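Local coordinates for sporozoite surface protein 2 (Plasmodium vivax, PDB 4HQO), which probably acts as the adhesive surface receptor for gliding motility of malaria sporozoites, using a metal-binding von Willebrand factor A domain and a thrombospondin repeat, at residues G27-I41 and V90-T103. The protein carries 4 engineered substitutions. Residues are numbered along the deposited sequence; the frame is centred on the assembly and turned at random.
Sequences GSGSIGYPNWITKVI and VTELRKTYTPYGTT. With MG (magnesium ion), chain E.
The indole of Trp36 is covered on one face by Pro99 and Tyr97 and on the other by Ile41 of its own helix. Pro99 CD lies over the pyrrole ring in a CH-pi contact, 4.2 Å from its centroid, while Tyr97 presents its edge to the six-membered ring, T-shaped, with planes at 63°. With CG anti to the backbone N (chi1 -170°), the indole reaches helix 83-96, where NE1 gives Leu93 O a nearly straight bond of 3.2 Å, 170° at the hydrogen. That oxygen lies in the indole plane, yet NE1 stands above the carbonyl plane, across from the backbone donor Tyr97 N. Tyr97 OH donates to Gly27 O, a short 2.5 Å, and Tyr100 N gives the same Gly27 O a second bond, 3.2 Å. Gly29 N bonds Gly101 O (2.9 Å), joining the loops beside the magnesium ion. Ser28 OG, Ser30 OG and Thr103 OG1 bind it with three waters; Asp26 and Asp134 hydrogen-bond Ser28 OG and Ser30 OG, respectively, from the second shell. This metal-ion-dependent adhesion site illustrates a general principle: a first shell of hydroxyls and water, with acids held behind, probably leaves the ion electrophilic, ready for an acidic ligand.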
ATOM      1  N   GLY A  27       1.546  11.546  20.016  1.00 28.35           N
ATOM      2  CA  GLY A  27       1.234  12.866  20.557  1.00 26.45           C
ATOM      3  C   GLY A  27       1.059  12.875  22.073  1.00 28.51           C
ATOM      4  O   GLY A  27       0.368  13.736  22.633  1.00 30.46           O
ATOM      5  N   SER A  28       1.682  11.904  22.741  1.00 29.79           N
ATOM      6  CA  SER A  28       1.541  11.726  24.182  1.00 30.21           C
ATOM      7  C   SER A  28       2.304  12.780  24.992  1.00 31.15           C
ATOM      8  O   SER A  28       3.149  13.505  24.467  1.00 37.00           O
ATOM      9  CB  SER A  28       2.032  10.336  24.590  1.00 25.72           C
ATOM     10  OG  SER A  28       3.448  10.240  24.507  1.00 31.29           O
ATOM     11  N   GLY A  29       2.019  12.832  26.286  1.00 33.31           N
ATOM     12  CA  GLY A  29       2.660  13.776  27.182  1.00 30.66           C
ATOM     13  C   GLY A  29       4.171  13.667  27.247  1.00 37.11           C
ATOM     14  O   GLY A  29       4.849  14.679  27.374  1.00 39.37           O
ATOM     15  N   SER A  30       4.711  12.453  27.170  1.00 38.89           N
ATOM     16  CA  SER A  30       6.164  12.286  27.231  1.00 39.00           C
ATOM     17  C   SER A  30       6.899  12.911  26.034  1.00 31.38           C
ATOM     18  O   SER A  30       8.078  13.247  26.124  1.00 37.89           O
ATOM     19  CB  SER A  30       6.557  10.819  27.398  1.00 30.46           C
ATOM     20  OG  SER A  30       6.086  10.040  26.315  1.00 37.20           O
ATOM     21  N   ILE A  31       6.209  13.080  24.918  1.00 35.37           N
ATOM     22  CA  ILE A  31       6.825  13.760  23.783  1.00 35.82           C
ATOM     23  C   ILE A  31       7.201  15.192  24.180  1.00 39.55           C
ATOM     24  O   ILE A  31       8.348  15.616  24.024  1.00 41.50           O
ATOM     25  CB  ILE A  31       5.898  13.753  22.565  1.00 31.95           C
ATOM     26  CG1 ILE A  31       5.616  12.311  22.155  1.00 29.59           C
ATOM     27  CG2 ILE A  31       6.519  14.538  21.415  1.00 32.29           C
ATOM     28  CD1 ILE A  31       6.875  11.498  21.902  1.00 31.21           C
ATOM     29  N   GLY A  32       6.243  15.923  24.731  1.00 35.37           N
ATOM     30  CA  GLY A  32       6.524  17.257  25.224  1.00 40.54           C
ATOM     31  C   GLY A  32       6.231  18.336  24.196  1.00 46.81           C
ATOM     32  O   GLY A  32       6.502  18.177  23.009  1.00 42.13           O
ATOM     33  N   TYR A  33       5.660  19.439  24.666  1.00 41.67           N
ATOM     34  CA  TYR A  33       5.364  20.570  23.810  1.00 38.25           C
ATOM     35  C   TYR A  33       6.599  21.153  23.107  1.00 31.67           C
ATOM     36  O   TYR A  33       6.566  21.345  21.895  1.00 39.92           O
ATOM     37  CB  TYR A  33       4.615  21.666  24.581  1.00 42.85           C
ATOM     38  CG  TYR A  33       4.316  22.880  23.727  1.00 41.12           C
ATOM     39  CD1 TYR A  33       3.297  22.848  22.789  1.00 37.98           C
ATOM     40  CD2 TYR A  33       5.063  24.049  23.851  1.00 39.95           C
ATOM     41  CE1 TYR A  33       3.013  23.940  22.003  1.00 37.73           C
ATOM     42  CE2 TYR A  33       4.789  25.159  23.062  1.00 44.00           C
ATOM     43  CZ  TYR A  33       3.764  25.091  22.139  1.00 40.48           C
ATOM     44  OH  TYR A  33       3.469  26.163  21.345  1.00 45.39           O
ATOM     45  N   PRO A  34       7.683  21.445  23.856  1.00 38.45           N
ATOM     46  CA  PRO A  34       8.816  22.039  23.142  1.00 40.26           C
ATOM     47  C   PRO A  34       9.332  21.141  22.024  1.00 38.85           C
ATOM     48  O   PRO A  34       9.679  21.649  20.962  1.00 40.35           O
ATOM     49  CB  PRO A  34       9.874  22.207  24.238  1.00 45.20           C
ATOM     50  CG  PRO A  34       9.103  22.286  25.502  1.00 38.43           C
ATOM     51  CD  PRO A  34       7.944  21.358  25.308  1.00 38.36           C
ATOM     52  N   ASN A  35       9.346  19.830  22.245  1.00 32.50           N
ATOM     53  CA  ASN A  35       9.794  18.900  21.213  1.00 31.24           C
ATOM     54  C   ASN A  35       8.812  18.838  20.042  1.00 37.90           C
ATOM     55  O   ASN A  35       9.221  18.734  18.887  1.00 41.56           O
ATOM     56  CB  ASN A  35      10.011  17.501  21.801  1.00 31.18           C
ATOM     57  CG  ASN A  35      10.766  16.590  20.863  1.00 39.41           C
ATOM     58  OD1 ASN A  35      10.164  15.869  20.070  1.00 37.89           O
ATOM     59  ND2 ASN A  35      12.096  16.627  20.937  1.00 38.70           N
ATOM     60  N   TRP A  36       7.519  18.894  20.352  1.00 32.21           N
ATOM     61  CA  TRP A  36       6.469  18.980  19.338  1.00 33.24           C
ATOM     62  C   TRP A  36       6.760  20.106  18.318  1.00 31.39           C
ATOM     63  O   TRP A  36       6.656  19.915  17.107  1.00 32.39           O
ATOM     64  CB  TRP A  36       5.113  19.219  20.024  1.00 34.18           C
ATOM     65  CG  TRP A  36       3.928  19.081  19.115  1.00 26.76           C
ATOM     66  CD1 TRP A  36       3.148  20.092  18.615  1.00 31.48           C
ATOM     67  CD2 TRP A  36       3.393  17.864  18.581  1.00 29.36           C
ATOM     68  NE1 TRP A  36       2.164  19.577  17.799  1.00 25.66           N
ATOM     69  CE2 TRP A  36       2.291  18.207  17.772  1.00 29.95           C
ATOM     70  CE3 TRP A  36       3.736  16.506  18.723  1.00 26.99           C
ATOM     71  CZ2 TRP A  36       1.537  17.254  17.094  1.00 32.76           C
ATOM     72  CZ3 TRP A  36       2.982  15.561  18.052  1.00 27.00           C
ATOM     73  CH2 TRP A  36       1.899  15.938  17.247  1.00 31.27           C
ATOM     74  N   ILE A  37       7.163  21.266  18.819  1.00 30.45           N
ATOM     75  CA  ILE A  37       7.350  22.436  17.976  1.00 32.17           C
ATOM     76  C   ILE A  37       8.689  22.461  17.247  1.00 41.14           C
ATOM     77  O   ILE A  37       8.760  22.822  16.065  1.00 37.65           O
ATOM     78  CB  ILE A  37       7.202  23.733  18.810  1.00 33.60           C
ATOM     79  CG1 ILE A  37       5.789  23.827  19.397  1.00 37.03           C
ATOM     80  CG2 ILE A  37       7.534  24.965  17.972  1.00 37.70           C
ATOM     81  CD1 ILE A  37       4.675  23.758  18.344  1.00 33.34           C
ATOM     82  N   THR A  38       9.755  22.097  17.952  1.00 34.00           N
ATOM     83  CA  THR A  38      11.105  22.248  17.405  1.00 41.30           C
ATOM     84  C   THR A  38      11.600  21.020  16.656  1.00 34.83           C
ATOM     85  O   THR A  38      12.569  21.095  15.909  1.00 38.79           O
ATOM     86  CB  THR A  38      12.129  22.557  18.509  1.00 40.77           C
ATOM     87  OG1 THR A  38      12.214  21.428  19.386  1.00 43.50           O
ATOM     88  CG2 THR A  38      11.723  23.805  19.296  1.00 40.47           C
ATOM     89  N   LYS A  39      10.908  19.908  16.844  1.00 32.21           N
ATOM     90  CA  LYS A  39      11.359  18.619  16.325  1.00 44.56           C
ATOM     91  C   LYS A  39      10.280  17.857  15.547  1.00 36.64           C
ATOM     92  O   LYS A  39      10.477  17.480  14.388  1.00 36.79           O
ATOM     93  CB  LYS A  39      11.912  17.752  17.475  1.00 38.35           C
ATOM     94  CG  LYS A  39      11.977  16.263  17.175  1.00 57.64           C
ATOM     95  CD  LYS A  39      13.179  15.904  16.327  1.00 73.71           C
ATOM     96  CE  LYS A  39      13.336  14.391  16.217  1.00 76.81           C
ATOM     97  NZ  LYS A  39      14.570  14.032  15.469  1.00 79.31           N
ATOM     98  N   VAL A  40       9.141  17.612  16.183  1.00 33.88           N
ATOM     99  CA  VAL A  40       8.106  16.785  15.559  1.00 30.93           C
ATOM    100  C   VAL A  40       7.438  17.436  14.345  1.00 40.91           C
ATOM    101  O   VAL A  40       7.318  16.815  13.285  1.00 35.91           O
ATOM    102  CB  VAL A  40       7.011  16.393  16.548  1.00 30.43           C
ATOM    103  CG1 VAL A  40       5.984  15.498  15.864  1.00 25.30           C
ATOM    104  CG2 VAL A  40       7.629  15.693  17.767  1.00 37.50           C
ATOM    105  N   ILE A  41       6.974  18.673  14.506  1.00 36.45           N
ATOM    106  CA  ILE A  41       6.366  19.398  13.391  1.00 31.20           C
ATOM    107  C   ILE A  41       7.335  19.562  12.206  1.00 35.33           C
ATOM    108  O   ILE A  41       6.965  19.259  11.074  1.00 33.69           O
ATOM    109  CB  ILE A  41       5.759  20.759  13.836  1.00 41.41           C
ATOM    110  CG1 ILE A  41       4.587  20.529  14.799  1.00 32.77           C
ATOM    111  CG2 ILE A  41       5.315  21.573  12.634  1.00 31.77           C
ATOM    112  CD1 ILE A  41       3.416  19.779  14.181  1.00 24.03           C
ATOM    113  N   VAL A  90      -0.797  19.068   9.024  1.00 31.52           N
ATOM    114  CA  VAL A  90       0.352  19.272   9.898  1.00 31.30           C
ATOM    115  C   VAL A  90       0.300  20.666  10.535  1.00 34.54           C
ATOM    116  O   VAL A  90       0.567  20.829  11.727  1.00 33.01           O
ATOM    117  CB  VAL A  90       1.676  19.118   9.127  1.00 34.03           C
ATOM    118  CG1 VAL A  90       2.876  19.403  10.043  1.00 29.64           C
ATOM    119  CG2 VAL A  90       1.773  17.722   8.501  1.00 27.99           C
ATOM    120  N   THR A  91      -0.052  21.667   9.733  1.00 28.07           N
ATOM    121  CA  THR A  91      -0.131  23.050  10.214  1.00 30.84           C
ATOM    122  C   THR A  91      -1.168  23.185  11.327  1.00 34.99           C
ATOM    123  O   THR A  91      -0.947  23.872  12.324  1.00 33.77           O
ATOM    124  CB  THR A  91      -0.449  24.031   9.085  1.00 36.80           C
ATOM    125  OG1 THR A  91       0.654  24.067   8.173  1.00 38.41           O
ATOM    126  CG2 THR A  91      -0.695  25.463   9.646  1.00 29.76           C
ATOM    127  N   GLU A  92      -2.287  22.501  11.144  1.00 34.48           N
ATOM    128  CA  GLU A  92      -3.345  22.430  12.133  1.00 38.40           C
ATOM    129  C   GLU A  92      -2.829  21.800  13.423  1.00 36.61           C
ATOM    130  O   GLU A  92      -3.193  22.220  14.519  1.00 35.90           O
ATOM    131  CB  GLU A  92      -4.484  21.591  11.565  1.00 49.71           C
ATOM    132  CG  GLU A  92      -5.867  22.050  11.938  1.00 58.61           C
ATOM    133  CD  GLU A  92      -6.939  21.213  11.272  1.00 65.29           C
ATOM    134  OE1 GLU A  92      -6.779  20.879  10.074  1.00 54.08           O
ATOM    135  OE2 GLU A  92      -7.934  20.883  11.952  1.00 73.29           O
ATOM    136  N   LEU A  93      -1.976  20.790  13.292  1.00 27.20           N
ATOM    137  CA  LEU A  93      -1.388  20.141  14.461  1.00 26.58           C
ATOM    138  C   LEU A  93      -0.409  21.059  15.173  1.00 30.77           C
ATOM    139  O   LEU A  93      -0.348  21.078  16.404  1.00 35.56           O
ATOM    140  CB  LEU A  93      -0.688  18.828  14.077  1.00 23.17           C
ATOM    141  CG  LEU A  93      -1.608  17.663  13.686  1.00 30.59           C
ATOM    142  CD1 LEU A  93      -0.775  16.454  13.334  1.00 33.30           C
ATOM    143  CD2 LEU A  93      -2.591  17.308  14.791  1.00 25.43           C
ATOM    144  N   ARG A  94       0.359  21.822  14.401  1.00 28.22           N
ATOM    145  CA  ARG A  94       1.305  22.760  14.992  1.00 31.66           C
ATOM    146  C   ARG A  94       0.573  23.829  15.805  1.00 36.01           C
ATOM    147  O   ARG A  94       1.015  24.235  16.883  1.00 38.38           O
ATOM    148  CB  ARG A  94       2.152  23.435  13.914  1.00 27.03           C
ATOM    149  CG  ARG A  94       3.172  24.408  14.503  1.00 29.41           C
ATOM    150  CD  ARG A  94       3.938  25.182  13.440  1.00 33.69           C
ATOM    151  NE  ARG A  94       3.066  25.861  12.487  1.00 42.83           N
ATOM    152  CZ  ARG A  94       2.565  27.083  12.665  1.00 45.33           C
ATOM    153  NH1 ARG A  94       2.826  27.762  13.771  1.00 45.74           N
ATOM    154  NH2 ARG A  94       1.793  27.623  11.736  1.00 46.67           N
ATOM    155  N   LYS A  95      -0.552  24.283  15.277  1.00 30.00           N
ATOM    156  CA  LYS A  95      -1.233  25.436  15.849  1.00 37.46           C
ATOM    157  C   LYS A  95      -2.145  25.091  17.019  1.00 40.15           C
ATOM    158  O   LYS A  95      -2.313  25.895  17.918  1.00 44.80           O
ATOM    159  CB  LYS A  95      -2.059  26.147  14.779  1.00 37.80           C
ATOM    160  CG  LYS A  95      -1.263  26.800  13.668  1.00 45.51           C
ATOM    161  CD  LYS A  95      -2.160  27.731  12.859  1.00 50.81           C
ATOM    162  CE  LYS A  95      -1.422  28.372  11.696  1.00 79.24           C
ATOM    163  NZ  LYS A  95      -2.332  29.163  10.817  1.00 93.54           N
ATOM    164  N   THR A  96      -2.745  23.903  17.001  1.00 35.86           N
ATOM    165  CA  THR A  96      -3.873  23.638  17.886  1.00 34.37           C
ATOM    166  C   THR A  96      -3.748  22.380  18.756  1.00 42.70           C
ATOM    167  O   THR A  96      -4.608  22.125  19.590  1.00 39.13           O
ATOM    168  CB  THR A  96      -5.190  23.536  17.093  1.00 39.46           C
ATOM    169  OG1 THR A  96      -5.160  22.371  16.268  1.00 41.28           O
ATOM    170  CG2 THR A  96      -5.401  24.775  16.219  1.00 35.65           C
ATOM    171  N   TYR A  97      -2.698  21.593  18.567  1.00 32.87           N
ATOM    172  CA  TYR A  97      -2.520  20.396  19.383  1.00 33.98           C
ATOM    173  C   TYR A  97      -1.307  20.512  20.300  1.00 37.11           C
ATOM    174  O   TYR A  97      -0.202  20.789  19.834  1.00 34.62           O
ATOM    175  CB  TYR A  97      -2.408  19.133  18.522  1.00 27.26           C
ATOM    176  CG  TYR A  97      -2.267  17.898  19.377  1.00 27.99           C
ATOM    177  CD1 TYR A  97      -3.363  17.374  20.046  1.00 23.66           C
ATOM    178  CD2 TYR A  97      -1.031  17.281  19.553  1.00 23.24           C
ATOM    179  CE1 TYR A  97      -3.237  16.259  20.864  1.00 26.43           C
ATOM    180  CE2 TYR A  97      -0.892  16.177  20.379  1.00 23.00           C
ATOM    181  CZ  TYR A  97      -1.999  15.663  21.020  1.00 27.15           C
ATOM    182  OH  TYR A  97      -1.860  14.553  21.827  1.00 29.92           O
ATOM    183  N   THR A  98      -1.521  20.319  21.600  1.00 36.40           N
ATOM    184  CA  THR A  98      -0.410  20.218  22.558  1.00 27.06           C
ATOM    185  C   THR A  98      -0.382  18.807  23.120  1.00 32.35           C
ATOM    186  O   THR A  98      -1.416  18.290  23.560  1.00 33.88           O
ATOM    187  CB  THR A  98      -0.470  21.268  23.722  1.00 37.43           C
ATOM    188  OG1 THR A  98      -1.648  21.075  24.497  1.00 46.47           O
ATOM    189  CG2 THR A  98      -0.481  22.677  23.186  1.00 36.06           C
ATOM    190  N   PRO A  99       0.795  18.161  23.073  1.00 36.39           N
ATOM    191  CA  PRO A  99       0.905  16.766  23.508  1.00 33.03           C
ATOM    192  C   PRO A  99       0.474  16.604  24.960  1.00 36.18           C
ATOM    193  O   PRO A  99       0.793  17.445  25.793  1.00 35.26           O
ATOM    194  CB  PRO A  99       2.400  16.468  23.350  1.00 37.18           C
ATOM    195  CG  PRO A  99       2.850  17.395  22.254  1.00 38.29           C
ATOM    196  CD  PRO A  99       2.046  18.657  22.468  1.00 33.31           C
ATOM    197  N   TYR A 100      -0.266  15.540  25.246  1.00 31.86           N
ATOM    198  CA  TYR A 100      -0.677  15.239  26.607  1.00 33.92           C
ATOM    199  C   TYR A 100      -1.032  13.759  26.683  1.00 36.79           C
ATOM    200  O   TYR A 100      -1.303  13.120  25.665  1.00 37.93           O
ATOM    201  CB  TYR A 100      -1.906  16.073  27.005  1.00 30.81           C
ATOM    202  CG  TYR A 100      -3.189  15.560  26.366  1.00 39.27           C
ATOM    203  CD1 TYR A 100      -3.551  15.947  25.071  1.00 35.68           C
ATOM    204  CD2 TYR A 100      -4.033  14.676  27.053  1.00 37.28           C
ATOM    205  CE1 TYR A 100      -4.726  15.471  24.472  1.00 31.63           C
ATOM    206  CE2 TYR A 100      -5.197  14.188  26.467  1.00 34.22           C
ATOM    207  CZ  TYR A 100      -5.538  14.592  25.176  1.00 41.40           C
ATOM    208  OH  TYR A 100      -6.696  14.121  24.594  1.00 40.37           O
ATOM    209  N   GLY A 101      -1.039  13.220  27.894  1.00 33.81           N
ATOM    210  CA  GLY A 101      -1.614  11.915  28.125  1.00 33.56           C
ATOM    211  C   GLY A 101      -0.679  10.748  27.936  1.00 34.30           C
ATOM    212  O   GLY A 101       0.534  10.900  27.790  1.00 34.06           O
ATOM    213  N   THR A 102      -1.262   9.560  27.953  1.00 38.75           N
ATOM    214  CA  THR A 102      -0.504   8.331  27.824  1.00 27.58           C
ATOM    215  C   THR A 102      -0.293   8.007  26.332  1.00 29.29           C
ATOM    216  O   THR A 102      -0.459   8.882  25.486  1.00 32.26           O
ATOM    217  CB  THR A 102      -1.191   7.196  28.604  1.00 30.37           C
ATOM    218  OG1 THR A 102      -2.567   7.129  28.217  1.00 33.62           O
ATOM    219  CG2 THR A 102      -1.128   7.485  30.138  1.00 27.10           C
ATOM    220  N   THR A 103       0.085   6.772  26.014  1.00 32.75           N
ATOM    221  CA  THR A 103       0.604   6.445  24.682  1.00 33.80           C
ATOM    222  C   THR A 103      -0.044   5.193  24.083  1.00 32.60           C
ATOM    223  O   THR A 103       0.473   4.086  24.236  1.00 30.19           O
ATOM    224  CB  THR A 103       2.128   6.241  24.747  1.00 32.71           C
ATOM    225  OG1 THR A 103       2.713   7.277  25.547  1.00 40.86           O
ATOM    226  CG2 THR A 103       2.743   6.257  23.348  1.00 24.98           C
TER
HETATM  227 MG    MG E 301       4.252   8.762  26.063  1.00 56.81          MG
HETATM  228  O   HOH W   1       3.361   9.836  27.741  1.00 36.68           O
HETATM  229  O   HOH W   2       5.180   7.934  24.295  1.00 36.80           O
HETATM  230  O   HOH W   3       4.701   7.388  27.621  1.00 47.78           O